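Local coordinates for protein integral membrane indolylacetylinositol arabinosyltransferase EmbB (Mycolicibacterium smegmatis MC2 155, PDB 7BVC) that probably polymerises arabinose into the arabinan of cell-wall arabinogalactan, as a membrane-embedded arabinosyltransferase that binds the drug ethambutol, at residues V83-V88 with Q146-T151; G412-A417 with L449-R454; V488-R493 with G1076-R1081; V902-V907 with L916-S921. All blocks are in the same frame, centred on the assembly; numbering follows the deposited sequence.

Interaction 1: V83-V88 with Q146-T151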
loop_
_atom_site.group_PDB
_atom_site.type_symbol
_atom_site.label_atom_id
_atom_site.label_comp_id
_atom_site.label_asym_id
_atom_site.label_seq_id
_atom_site.Cartn_x
_atom_site.Cartn_y
_atom_site.Cartn_z
ATOM N N VAL B 83 -29.860 -18.519 40.347
ATOM C CA VAL B 83 -30.432 -17.381 41.060
ATOM C C VAL B 83 -31.842 -17.763 41.501
ATOM O O VAL B 83 -32.679 -18.081 40.651
ATOM C CB VAL B 83 -30.457 -16.126 40.176
ATOM C CG1 VAL B 83 -31.044 -14.954 40.938
ATOM C CG2 VAL B 83 -29.058 -15.810 39.670
ATOM N N PRO B 84 -32.145 -17.771 42.798
ATOM C CA PRO B 84 -33.512 -18.082 43.227
ATOM C C PRO B 84 -34.505 -17.029 42.754
ATOM O O PRO B 84 -34.151 -15.876 42.495
ATOM C CB PRO B 84 -33.407 -18.108 44.757
ATOM C CG PRO B 84 -32.154 -17.354 45.073
ATOM C CD PRO B 84 -31.227 -17.612 43.936
ATOM N N CYS B 85 -35.770 -17.439 42.645
ATOM C CA CYS B 85 -36.831 -16.531 42.231
ATOM C C CYS B 85 -37.394 -15.723 43.395
ATOM O O CYS B 85 -38.381 -15.007 43.211
ATOM C CB CYS B 85 -37.945 -17.317 41.524
ATOM S SG CYS B 85 -37.386 -18.076 39.972
ATOM N N SER B 86 -36.775 -15.801 44.571
ATOM C CA SER B 86 -37.158 -15.016 45.736
ATOM C C SER B 86 -36.387 -13.707 45.859
ATOM O O SER B 86 -36.620 -12.958 46.814
ATOM C CB SER B 86 -36.960 -15.831 47.020
ATOM O OG SER B 86 -35.581 -16.060 47.269
ATOM N N VAL B 87 -35.476 -13.413 44.926
ATOM C CA VAL B 87 -34.756 -12.142 44.937
ATOM C C VAL B 87 -35.378 -11.123 43.996
ATOM O O VAL B 87 -35.053 -9.928 44.096
ATOM C CB VAL B 87 -33.263 -12.335 44.591
ATOM C CG1 VAL B 87 -32.629 -13.344 45.528
ATOM C CG2 VAL B 87 -33.096 -12.753 43.148
ATOM N N VAL B 88 -36.256 -11.548 43.087
ATOM C CA VAL B 88 -36.963 -10.606 42.227
ATOM C C VAL B 88 -37.914 -9.741 43.046
ATOM O O VAL B 88 -38.088 -8.549 42.762
ATOM C CB VAL B 88 -37.695 -11.373 41.109
ATOM C CG1 VAL B 88 -38.767 -10.513 40.469
ATOM C CG2 VAL B 88 -36.698 -11.856 40.065
ATOM N N GLN B 146 -39.030 -21.467 41.301
ATOM C CA GLN B 146 -38.086 -22.025 42.259
ATOM C C GLN B 146 -36.680 -21.481 42.072
ATOM O O GLN B 146 -36.071 -21.010 43.037
ATOM C CB GLN B 146 -38.073 -23.561 42.164
ATOM C CG GLN B 146 -39.370 -24.233 42.579
ATOM C CD GLN B 146 -39.248 -25.743 42.626
ATOM O OE1 GLN B 146 -39.473 -26.428 41.629
ATOM N NE2 GLN B 146 -38.883 -26.270 43.789
ATOM N N ARG B 147 -36.151 -21.518 40.849
ATOM C CA ARG B 147 -34.788 -21.090 40.574
ATOM C C ARG B 147 -34.725 -20.535 39.159
ATOM O O ARG B 147 -35.722 -20.511 38.432
ATOM C CB ARG B 147 -33.795 -22.248 40.738
ATOM C CG ARG B 147 -33.578 -22.723 42.162
ATOM C CD ARG B 147 -32.787 -24.017 42.182
ATOM N NE ARG B 147 -33.662 -25.183 42.125
ATOM C CZ ARG B 147 -33.625 -26.098 41.163
ATOM N NH1 ARG B 147 -34.462 -27.126 41.190
ATOM N NH2 ARG B 147 -32.751 -25.987 40.173
ATOM N N ILE B 148 -33.534 -20.077 38.779
ATOM C CA ILE B 148 -33.201 -19.693 37.411
ATOM C C ILE B 148 -31.762 -20.125 37.173
ATOM O O ILE B 148 -30.858 -19.689 37.894
ATOM C CB ILE B 148 -33.347 -18.180 37.164
ATOM C CG1 ILE B 148 -34.794 -17.726 37.357
ATOM C CG2 ILE B 148 -32.869 -17.825 35.771
ATOM C CD1 ILE B 148 -34.970 -16.229 37.348
ATOM N N GLU B 149 -31.545 -20.973 36.173
ATOM C CA GLU B 149 -30.246 -21.600 35.944
ATOM C C GLU B 149 -29.741 -21.228 34.558
ATOM O O GLU B 149 -30.371 -21.567 33.556
ATOM C CB GLU B 149 -30.344 -23.115 36.112
ATOM C CG GLU B 149 -30.581 -23.531 37.557
ATOM C CD GLU B 149 -30.787 -25.019 37.718
ATOM O OE1 GLU B 149 -30.980 -25.708 36.695
ATOM O OE2 GLU B 149 -30.752 -25.501 38.870
ATOM N N ILE B 150 -28.582 -20.578 34.504
ATOM C CA ILE B 150 -28.183 -19.791 33.339
ATOM C C ILE B 150 -26.959 -20.399 32.663
ATOM O O ILE B 150 -26.034 -19.681 32.268
ATOM C CB ILE B 150 -27.944 -18.323 33.733
ATOM C CG1 ILE B 150 -29.001 -17.880 34.743
ATOM C CG2 ILE B 150 -28.045 -17.416 32.519
ATOM C CD1 ILE B 150 -28.828 -16.465 35.227
ATOM N N THR B 151 -26.932 -21.729 32.560
ATOM C CA THR B 151 -25.725 -22.454 32.169
ATOM C C THR B 151 -25.185 -21.967 30.826
ATOM O O THR B 151 -25.948 -21.623 29.921
ATOM C CB THR B 151 -26.025 -23.958 32.102
ATOM O OG1 THR B 151 -26.537 -24.398 33.364
ATOM C CG2 THR B 151 -24.769 -24.747 31.787
#
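Val83 and Ile148 face each other where two short, weakly bonded antiparallel strands run out. Val83 N donates to Ile148 O over 2.9 Å at an N-H...O angle of 163°, whereas the return bond from Ile148 N to Val83 O is bent and weak. The side chain of Ile148 packs alongside the end of this strand pair. Its CB lies 3.6 Å from Val83 O. With CG1 set beside its own backbone N (chi1 -63°), the longer branch runs along the sulfur of Cys85: CG1 is 3.7 Å from SG, and the terminal CD1 is still only 4.0 Å from SG. The same sulfur is 3.3 Å from Arg147 O, so it fills the corner between a carbonyl and an aliphatic chain. A disulfide joins Cys85 to Cys145, the residue just before Gln146, and so links the two chains next to the contact. Val83 also packs on Leu204, Val98 and Phe99, and Ile148 on Phe161. The disulfide and the type I turn from Pro84 to Val87 lie where 80-84, the middle strand of the antiparallel sheet 147-149, 80-84, 205-207, leaves that sheet, consistent with a concanavalin-like domain.

Interaction 2: G412-A417 with L449-R454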
loop_
_atom_site.group_PDB
_atom_site.type_symbol
_atom_site.label_atom_id
_atom_site.label_comp_id
_atom_site.label_asym_id
_atom_site.label_seq_id
_atom_site.Cartn_x
_atom_site.Cartn_y
_atom_site.Cartn_z
ATOM N N GLY B 412 38.143 -32.198 6.298
ATOM C CA GLY B 412 37.673 -33.500 5.871
ATOM C C GLY B 412 37.103 -34.351 6.983
ATOM O O GLY B 412 37.369 -35.558 7.031
ATOM N N ARG B 413 36.323 -33.757 7.881
ATOM C CA ARG B 413 35.748 -34.460 9.017
ATOM C C ARG B 413 34.248 -34.206 9.063
ATOM O O ARG B 413 33.709 -33.377 8.327
ATOM C CB ARG B 413 36.402 -34.025 10.333
ATOM C CG ARG B 413 37.835 -34.489 10.494
ATOM C CD ARG B 413 38.390 -34.109 11.854
ATOM N NE ARG B 413 39.689 -34.724 12.104
ATOM C CZ ARG B 413 40.381 -34.575 13.228
ATOM N NH1 ARG B 413 39.897 -33.830 14.211
ATOM N NH2 ARG B 413 41.556 -35.169 13.371
ATOM N N LEU B 414 33.570 -34.938 9.947
ATOM C CA LEU B 414 32.128 -34.825 10.106
ATOM C C LEU B 414 31.703 -34.160 11.406
ATOM O O LEU B 414 30.518 -33.847 11.561
ATOM C CB LEU B 414 31.471 -36.211 10.021
ATOM C CG LEU B 414 31.162 -36.736 8.622
ATOM C CD1 LEU B 414 30.862 -38.220 8.674
ATOM C CD2 LEU B 414 29.994 -35.976 8.025
ATOM N N THR B 415 32.627 -33.938 12.346
ATOM C CA THR B 415 32.226 -33.354 13.625
ATOM C C THR B 415 31.802 -31.898 13.485
ATOM O O THR B 415 30.753 -31.527 14.046
ATOM C CB THR B 415 33.346 -33.535 14.654
ATOM O OG1 THR B 415 33.643 -34.929 14.794
ATOM C CG2 THR B 415 32.919 -32.983 16.002
ATOM N N PRO B 416 32.537 -31.021 12.788
ATOM C CA PRO B 416 31.990 -29.679 12.539
ATOM C C PRO B 416 30.713 -29.704 11.721
ATOM O O PRO B 416 29.820 -28.885 11.962
ATOM C CB PRO B 416 33.128 -28.957 11.801
ATOM C CG PRO B 416 34.069 -30.016 11.378
ATOM C CD PRO B 416 33.947 -31.113 12.365
ATOM N N ALA B 417 30.592 -30.628 10.764
ATOM C CA ALA B 417 29.350 -30.760 10.016
ATOM C C ALA B 417 28.213 -31.289 10.877
ATOM O O ALA B 417 27.047 -31.144 10.498
ATOM C CB ALA B 417 29.556 -31.673 8.808
ATOM N N LEU B 449 28.399 -34.849 1.330
ATOM C CA LEU B 449 28.187 -36.187 0.790
ATOM C C LEU B 449 29.500 -36.792 0.318
ATOM O O LEU B 449 29.727 -37.999 0.467
ATOM C CB LEU B 449 27.176 -36.141 -0.353
ATOM C CG LEU B 449 25.702 -36.119 0.045
ATOM C CD1 LEU B 449 24.831 -35.864 -1.170
ATOM C CD2 LEU B 449 25.323 -37.427 0.710
ATOM N N ARG B 450 30.382 -35.965 -0.250
ATOM C CA ARG B 450 31.692 -36.453 -0.668
ATOM C C ARG B 450 32.530 -36.938 0.508
ATOM O O ARG B 450 33.472 -37.711 0.304
ATOM C CB ARG B 450 32.441 -35.358 -1.427
ATOM C CG ARG B 450 33.506 -35.880 -2.374
ATOM C CD ARG B 450 33.975 -34.801 -3.337
ATOM N NE ARG B 450 32.923 -34.392 -4.260
ATOM C CZ ARG B 450 32.592 -33.129 -4.501
ATOM N NH1 ARG B 450 33.230 -32.142 -3.887
ATOM N NH2 ARG B 450 31.621 -32.849 -5.360
ATOM N N ILE B 451 32.213 -36.505 1.723
ATOM C CA ILE B 451 32.911 -36.979 2.916
ATOM C C ILE B 451 32.226 -38.204 3.504
ATOM O O ILE B 451 32.891 -39.146 3.943
ATOM C CB ILE B 451 33.009 -35.839 3.950
ATOM C CG1 ILE B 451 33.948 -34.742 3.453
ATOM C CG2 ILE B 451 33.482 -36.369 5.290
ATOM C CD1 ILE B 451 33.793 -33.437 4.194
ATOM N N VAL B 452 30.892 -38.200 3.523
ATOM C CA VAL B 452 30.154 -39.330 4.083
ATOM C C VAL B 452 30.385 -40.583 3.250
ATOM O O VAL B 452 30.725 -41.647 3.780
ATOM C CB VAL B 452 28.656 -38.993 4.194
ATOM C CG1 VAL B 452 27.879 -40.215 4.643
ATOM C CG2 VAL B 452 28.443 -37.850 5.167
ATOM N N MET B 453 30.204 -40.480 1.930
ATOM C CA MET B 453 30.393 -41.635 1.059
ATOM C C MET B 453 31.842 -42.093 0.989
ATOM O O MET B 453 32.105 -43.176 0.459
ATOM C CB MET B 453 29.886 -41.321 -0.350
ATOM C CG MET B 453 28.425 -40.913 -0.407
ATOM S SD MET B 453 27.312 -42.184 0.224
ATOM C CE MET B 453 27.425 -43.410 -1.076
ATOM N N ARG B 454 32.780 -41.304 1.507
ATOM C CA ARG B 454 34.190 -41.668 1.539
ATOM C C ARG B 454 34.602 -42.298 2.860
ATOM O O ARG B 454 35.409 -43.231 2.871
ATOM C CB ARG B 454 35.053 -40.433 1.265
ATOM C CG ARG B 454 36.531 -40.609 1.550
ATOM C CD ARG B 454 37.279 -39.322 1.267
ATOM N NE ARG B 454 36.926 -38.772 -0.039
ATOM C CZ ARG B 454 36.950 -37.478 -0.338
ATOM N NH1 ARG B 454 37.309 -36.590 0.579
ATOM N NH2 ARG B 454 36.612 -37.071 -1.554
#
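Leu414 and Ile451 slide past each other in opposite directions, and their meeting forms the dense half of this contact. Leu414 CG sits 4.1 Å from Ile451 CG2, while its branch CD2 reaches Val452 CG2 at 3.8 Å, the side chains of Leu414 and Val452 crossing at about a right angle. Ile451 works with both of its branches. CG2, placed opposite its own backbone N, turns to the leucine; CG1, beside that nitrogen (chi1 -68°), carries CD1 to the backbone, 4.2 Å from Gly412 CA and 4.1 Å from Arg413 O. Gly412 has positive phi as the chain leaves helix 391-411, and without a side chain it presents its bare CA to the methyl. The grip is van der Waals packing, with that methyl also against the backbone, and the buried surface is small.

The other half is looser and charged. Arg413 turns away, its guanidinium bonded to Arg249 O and in a salt bridge with Asp247. Arg454 starts toward the loop, yet its side chain comes no closer than 6.1 Å; one face of its guanidinium has Arg450 O above its centre. Outside this contact, Arg450 and Arg454 each pair with an acidic side chain of another protein chain. Leu449 and Met453 pack on aromatic side chains of another chain, so helix 446-455 also borders a subunit interface. The linker from helix 391-411 leads into a predicted transmembrane helix and rests on helix 446-455, which lies between two predicted spans, consistent with a helical region of the GT-C type.

Interaction 3: V488-R493 with G1076-R1081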
loop_
_atom_site.group_PDB
_atom_site.type_symbol
_atom_site.label_atom_id
_atom_site.label_comp_id
_atom_site.label_asym_id
_atom_site.label_seq_id
_atom_site.Cartn_x
_atom_site.Cartn_y
_atom_site.Cartn_z
ATOM N N VAL B 488 0.547 -25.763 21.649
ATOM C CA VAL B 488 1.209 -25.164 20.495
ATOM C C VAL B 488 0.265 -25.131 19.302
ATOM O O VAL B 488 0.164 -24.117 18.601
ATOM C CB VAL B 488 2.509 -25.922 20.174
ATOM C CG1 VAL B 488 2.957 -25.633 18.754
ATOM C CG2 VAL B 488 3.597 -25.546 21.161
ATOM N N LEU B 489 -0.452 -26.231 19.057
ATOM C CA LEU B 489 -1.418 -26.255 17.964
ATOM C C LEU B 489 -2.527 -25.235 18.184
ATOM O O LEU B 489 -2.946 -24.552 17.243
ATOM C CB LEU B 489 -2.003 -27.659 17.811
ATOM C CG LEU B 489 -1.100 -28.706 17.160
ATOM C CD1 LEU B 489 -1.762 -30.072 17.191
ATOM C CD2 LEU B 489 -0.760 -28.307 15.737
ATOM N N GLU B 490 -3.011 -25.110 19.422
ATOM C CA GLU B 490 -4.075 -24.151 19.704
ATOM C C GLU B 490 -3.608 -22.718 19.478
ATOM O O GLU B 490 -4.315 -21.913 18.856
ATOM C CB GLU B 490 -4.572 -24.326 21.138
ATOM C CG GLU B 490 -5.683 -23.372 21.533
ATOM C CD GLU B 490 -6.989 -23.676 20.828
ATOM O OE1 GLU B 490 -7.738 -22.725 20.525
ATOM O OE2 GLU B 490 -7.266 -24.867 20.573
ATOM N N ALA B 491 -2.416 -22.380 19.971
ATOM C CA ALA B 491 -1.913 -21.022 19.806
ATOM C C ALA B 491 -1.611 -20.716 18.345
ATOM O O ALA B 491 -1.821 -19.587 17.885
ATOM C CB ALA B 491 -0.678 -20.818 20.675
ATOM N N THR B 492 -1.122 -21.706 17.595
ATOM C CA THR B 492 -0.916 -21.502 16.164
ATOM C C THR B 492 -2.236 -21.296 15.438
ATOM O O THR B 492 -2.322 -20.452 14.540
ATOM C CB THR B 492 -0.164 -22.687 15.563
ATOM O OG1 THR B 492 1.056 -22.894 16.282
ATOM C CG2 THR B 492 0.159 -22.423 14.104
ATOM N N ARG B 493 -3.272 -22.046 15.819
ATOM C CA ARG B 493 -4.597 -21.827 15.254
ATOM C C ARG B 493 -5.072 -20.405 15.515
ATOM O O ARG B 493 -5.609 -19.743 14.620
ATOM C CB ARG B 493 -5.586 -22.837 15.834
ATOM C CG ARG B 493 -7.020 -22.612 15.397
ATOM C CD ARG B 493 -7.986 -23.430 16.235
ATOM N NE ARG B 493 -8.163 -22.864 17.569
ATOM C CZ ARG B 493 -9.134 -22.018 17.899
ATOM N NH1 ARG B 493 -10.023 -21.639 16.992
ATOM N NH2 ARG B 493 -9.218 -21.554 19.137
ATOM N N GLY B 1076 -11.026 -28.178 24.500
ATOM C CA GLY B 1076 -11.869 -27.549 23.515
ATOM C C GLY B 1076 -11.274 -26.249 23.015
ATOM O O GLY B 1076 -10.335 -25.703 23.603
ATOM N N PRO B 1077 -11.809 -25.730 21.917
ATOM C CA PRO B 1077 -11.264 -24.498 21.338
ATOM C C PRO B 1077 -11.558 -23.292 22.217
ATOM O O PRO B 1077 -12.387 -23.324 23.128
ATOM C CB PRO B 1077 -11.978 -24.395 19.990
ATOM C CG PRO B 1077 -13.263 -25.117 20.202
ATOM C CD PRO B 1077 -12.952 -26.244 21.144
ATOM N N LEU B 1078 -10.850 -22.207 21.924
ATOM C CA LEU B 1078 -11.066 -20.933 22.589
ATOM C C LEU B 1078 -12.105 -20.111 21.835
ATOM O O LEU B 1078 -12.381 -20.342 20.657
ATOM C CB LEU B 1078 -9.756 -20.151 22.696
ATOM C CG LEU B 1078 -8.965 -20.305 23.994
ATOM C CD1 LEU B 1078 -7.717 -19.446 23.966
ATOM C CD2 LEU B 1078 -9.836 -19.929 25.172
ATOM N N ARG B 1079 -12.682 -19.137 22.534
ATOM C CA ARG B 1079 -13.661 -18.232 21.943
ATOM C C ARG B 1079 -12.903 -17.100 21.259
ATOM O O ARG B 1079 -12.269 -16.276 21.926
ATOM C CB ARG B 1079 -14.618 -17.702 23.007
ATOM C CG ARG B 1079 -15.973 -17.286 22.469
ATOM C CD ARG B 1079 -15.976 -15.825 22.075
ATOM N NE ARG B 1079 -17.194 -15.449 21.368
ATOM C CZ ARG B 1079 -17.331 -14.327 20.670
ATOM N NH1 ARG B 1079 -18.473 -14.063 20.055
ATOM N NH2 ARG B 1079 -16.323 -13.471 20.587
ATOM N N ILE B 1080 -12.967 -17.060 19.932
ATOM C CA ILE B 1080 -12.176 -16.133 19.126
ATOM C C ILE B 1080 -13.066 -15.123 18.407
ATOM O O ILE B 1080 -12.938 -13.916 18.611
ATOM C CB ILE B 1080 -11.277 -16.897 18.129
ATOM C CG1 ILE B 1080 -10.081 -17.511 18.852
ATOM C CG2 ILE B 1080 -10.795 -15.981 17.025
ATOM C CD1 ILE B 1080 -9.103 -18.175 17.921
ATOM N N ARG B 1081 -13.971 -15.598 17.563
ATOM C CA ARG B 1081 -14.811 -14.757 16.728
ATOM C C ARG B 1081 -16.250 -15.242 16.799
ATOM O O ARG B 1081 -16.505 -16.409 17.117
ATOM C CB ARG B 1081 -14.326 -14.775 15.273
ATOM C CG ARG B 1081 -13.061 -13.976 15.028
ATOM C CD ARG B 1081 -12.667 -14.019 13.565
ATOM N NE ARG B 1081 -12.763 -15.372 13.022
ATOM C CZ ARG B 1081 -11.750 -16.031 12.472
ATOM N NH1 ARG B 1081 -10.555 -15.463 12.386
ATOM N NH2 ARG B 1081 -11.931 -17.258 12.005
#
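Glu490 and Arg493, three residues apart on helix 485-497, are the residues that touch 1076-1081. Glu490 leaves with CG opposite its backbone N and bends at chi2 (70°), which brings OE1 to Leu1078 N for a weak hydrogen bond of 3.5 Å; the same oxygen is 3.9 Å from Leu1078 CB. One turn further on, Arg493 extends and then bends at chi3 (75°), returning its guanidinium to Glu490 in a salt bridge within the helix, though NH2 and OE1 are modelled too close for the length to be trusted. Pro1077 CB lies over one face of that guanidinium, toward its rim, and Leu1078 CB sits at its edge, in plane. Ile1080 slides past in the opposite direction, its CD1 3.6 Å from Arg493 NH2. Since NH2 and Leu1078 N both turn to OE1, the carboxylate probably eases the closeness of these two donors. The C-terminal tail, in the loop after strand 1063-1068, thus runs beside helix 485-497, where Leu1078 and Ile1080 also touch Ile494, while Arg213 bonds Gly1076 O, bringing a third part of the chain to the seam.

Interaction 4: V902-V907 with L916-S921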
loop_
_atom_site.group_PDB
_atom_site.type_symbol
_atom_site.label_atom_id
_atom_site.label_comp_id
_atom_site.label_asym_id
_atom_site.label_seq_id
_atom_site.Cartn_x
_atom_site.Cartn_y
_atom_site.Cartn_z
ATOM N N VAL B 902 3.599 37.168 20.742
ATOM C CA VAL B 902 4.195 35.838 20.728
ATOM C C VAL B 902 3.305 34.909 19.915
ATOM O O VAL B 902 2.075 34.979 20.005
ATOM C CB VAL B 902 4.395 35.285 22.155
ATOM C CG1 VAL B 902 5.230 34.017 22.121
ATOM C CG2 VAL B 902 5.043 36.328 23.050
ATOM N N THR B 903 3.936 34.029 19.111
ATOM C CA THR B 903 3.253 33.041 18.291
ATOM C C THR B 903 3.272 31.675 18.967
ATOM O O THR B 903 4.246 31.318 19.636
ATOM C CB THR B 903 3.909 32.935 16.913
ATOM O OG1 THR B 903 5.123 32.182 17.017
ATOM C CG2 THR B 903 4.217 34.318 16.360
ATOM N N PRO B 904 2.218 30.879 18.806
ATOM C CA PRO B 904 2.063 29.671 19.619
ATOM C C PRO B 904 2.861 28.487 19.089
ATOM O O PRO B 904 3.428 28.506 17.995
ATOM C CB PRO B 904 0.561 29.396 19.530
ATOM C CG PRO B 904 0.197 29.882 18.181
ATOM C CD PRO B 904 1.044 31.109 17.946
ATOM N N TYR B 905 2.881 27.438 19.904
ATOM C CA TYR B 905 3.500 26.158 19.575
ATOM C C TYR B 905 2.386 25.124 19.452
ATOM O O TYR B 905 1.986 24.508 20.444
ATOM C CB TYR B 905 4.510 25.748 20.644
ATOM C CG TYR B 905 5.905 26.278 20.434
ATOM C CD1 TYR B 905 6.677 25.856 19.363
ATOM C CD2 TYR B 905 6.462 27.186 21.323
ATOM C CE1 TYR B 905 7.957 26.333 19.176
ATOM C CE2 TYR B 905 7.739 27.670 21.143
ATOM C CZ TYR B 905 8.481 27.243 20.070
ATOM O OH TYR B 905 9.755 27.728 19.895
ATOM N N ASP B 906 1.884 24.934 18.235
ATOM C CA ASP B 906 0.844 23.945 17.995
ATOM C C ASP B 906 1.455 22.567 17.787
ATOM O O ASP B 906 2.431 22.411 17.050
ATOM C CB ASP B 906 0.002 24.331 16.780
ATOM C CG ASP B 906 -0.880 25.534 17.042
ATOM O OD1 ASP B 906 -1.276 25.735 18.205
ATOM O OD2 ASP B 906 -1.179 26.280 16.090
ATOM N N VAL B 907 0.886 21.565 18.457
ATOM C CA VAL B 907 1.359 20.195 18.312
ATOM C C VAL B 907 0.183 19.268 18.025
ATOM O O VAL B 907 0.354 18.190 17.442
ATOM C CB VAL B 907 2.134 19.748 19.567
ATOM C CG1 VAL B 907 1.199 19.610 20.755
ATOM C CG2 VAL B 907 2.888 18.459 19.306
ATOM N N LEU B 916 -1.965 25.768 23.331
ATOM C CA LEU B 916 -1.026 26.651 22.661
ATOM C C LEU B 916 0.009 27.088 23.684
ATOM O O LEU B 916 -0.351 27.585 24.758
ATOM C CB LEU B 916 -1.733 27.876 22.076
ATOM C CG LEU B 916 -3.127 27.716 21.462
ATOM C CD1 LEU B 916 -3.592 29.026 20.848
ATOM C CD2 LEU B 916 -3.172 26.601 20.438
ATOM N N ARG B 917 1.283 26.902 23.348
ATOM C CA ARG B 917 2.391 27.124 24.266
ATOM C C ARG B 917 3.060 28.461 23.982
ATOM O O ARG B 917 3.251 28.839 22.824
ATOM C CB ARG B 917 3.430 26.005 24.152
ATOM C CG ARG B 917 3.000 24.658 24.711
ATOM C CD ARG B 917 2.257 23.841 23.670
ATOM N NE ARG B 917 1.873 22.525 24.167
ATOM C CZ ARG B 917 2.491 21.397 23.839
ATOM N NH1 ARG B 917 3.524 21.423 23.010
ATOM N NH2 ARG B 917 2.076 20.241 24.338
ATOM N N TYR B 918 3.424 29.168 25.049
ATOM C CA TYR B 918 4.208 30.396 24.952
ATOM C C TYR B 918 5.277 30.324 26.033
ATOM O O TYR B 918 4.980 30.527 27.221
ATOM C CB TYR B 918 3.337 31.639 25.121
ATOM C CG TYR B 918 2.140 31.685 24.201
ATOM C CD1 TYR B 918 2.291 31.950 22.849
ATOM C CD2 TYR B 918 0.860 31.465 24.685
ATOM C CE1 TYR B 918 1.201 31.996 22.007
ATOM C CE2 TYR B 918 -0.236 31.505 23.849
ATOM C CZ TYR B 918 -0.057 31.771 22.512
ATOM O OH TYR B 918 -1.144 31.814 21.671
ATOM N N PRO B 919 6.517 30.002 25.674
ATOM C CA PRO B 919 7.576 29.948 26.683
ATOM C C PRO B 919 7.832 31.323 27.269
ATOM O O PRO B 919 7.805 32.337 26.568
ATOM C CB PRO B 919 8.789 29.440 25.897
ATOM C CG PRO B 919 8.493 29.786 24.478
ATOM C CD PRO B 919 7.012 29.669 24.329
ATOM N N ARG B 920 8.085 31.353 28.574
ATOM C CA ARG B 920 8.299 32.624 29.251
ATOM C C ARG B 920 9.706 33.173 29.047
ATOM O O ARG B 920 10.098 34.115 29.744
ATOM C CB ARG B 920 8.000 32.492 30.746
ATOM C CG ARG B 920 7.311 33.722 31.315
ATOM C CD ARG B 920 7.431 33.808 32.820
ATOM N NE ARG B 920 6.733 32.720 33.493
ATOM C CZ ARG B 920 6.585 32.641 34.809
ATOM N NH1 ARG B 920 7.082 33.586 35.593
ATOM N NH2 ARG B 920 5.936 31.617 35.345
ATOM N N SER B 921 10.470 32.610 28.114
ATOM C CA SER B 921 11.745 33.195 27.722
ATOM C C SER B 921 11.582 34.249 26.639
ATOM O O SER B 921 12.383 35.188 26.574
ATOM C CB SER B 921 12.702 32.102 27.238
ATOM O OG SER B 921 12.182 31.434 26.101
#
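Tyr918 fills the hollow that the loop 902-907 makes as it passes strand 914-918. Val902 CG1 rests 3.7 Å from its ring atom CD1, sliding by in the opposite direction, and farther along the ring CE1 lies 3.6 Å from Pro904 CB. Proline and tyrosine lie side by side and point the same way, so the proline ring follows the aromatic one toward its hydroxyl. Pro904 fills a second gap as well, with CB 3.7 Å from Leu916 CB.

On the other side of the strand both segments supply the bumps. Tyr905 and Arg917 meet at their CB atoms, 3.7 Å apart; beyond them the Tyr905 and Pro919 side chains cross at about a right angle, with Pro919 CD at the tyrosine's edge, near the ring plane and 3.8 Å from CE2. Arg917, bent at chi2 (87°), runs past Tyr905 O and lays its guanidinium under Val907 CG1, which stands 3.4 Å above the plane toward the rim. Polar support is slight: Tyr905 N makes a weak bond to Arg917 O, which also takes a CA-H...O contact from Pro904.

Leu916 and Tyr918 continue inward onto Val883 and Leu885 of the second sheet. The loop runs along edge strand 914-918, with Val902 backbone-bonded to Leu885, consistent with the galactose-binding-like beta-sandwich expected of this C-terminal domain.

How the interactions relate
The four contacts lie far apart, none touching another. Interaction 4 is the most buried and the broadest, an interior packing of rings and prolines in the C-terminal domain; interaction 1, in the concanavalin-like domain, has the same edge-of-sheet setting but lies beside a disulfide. Interaction 2, about 76 Å from interaction 1 between centres, is a small apolar touch between a helix linker and a helix in the GT-C part, bordered by charges serving other chains. Interaction 3 alone joins the GT-C part to the C-terminal domain, through a partly buried charged pair, and the chain loop it closes encloses interaction 4. Its nearest neighbour is interaction 1, about 33 Å away between centres.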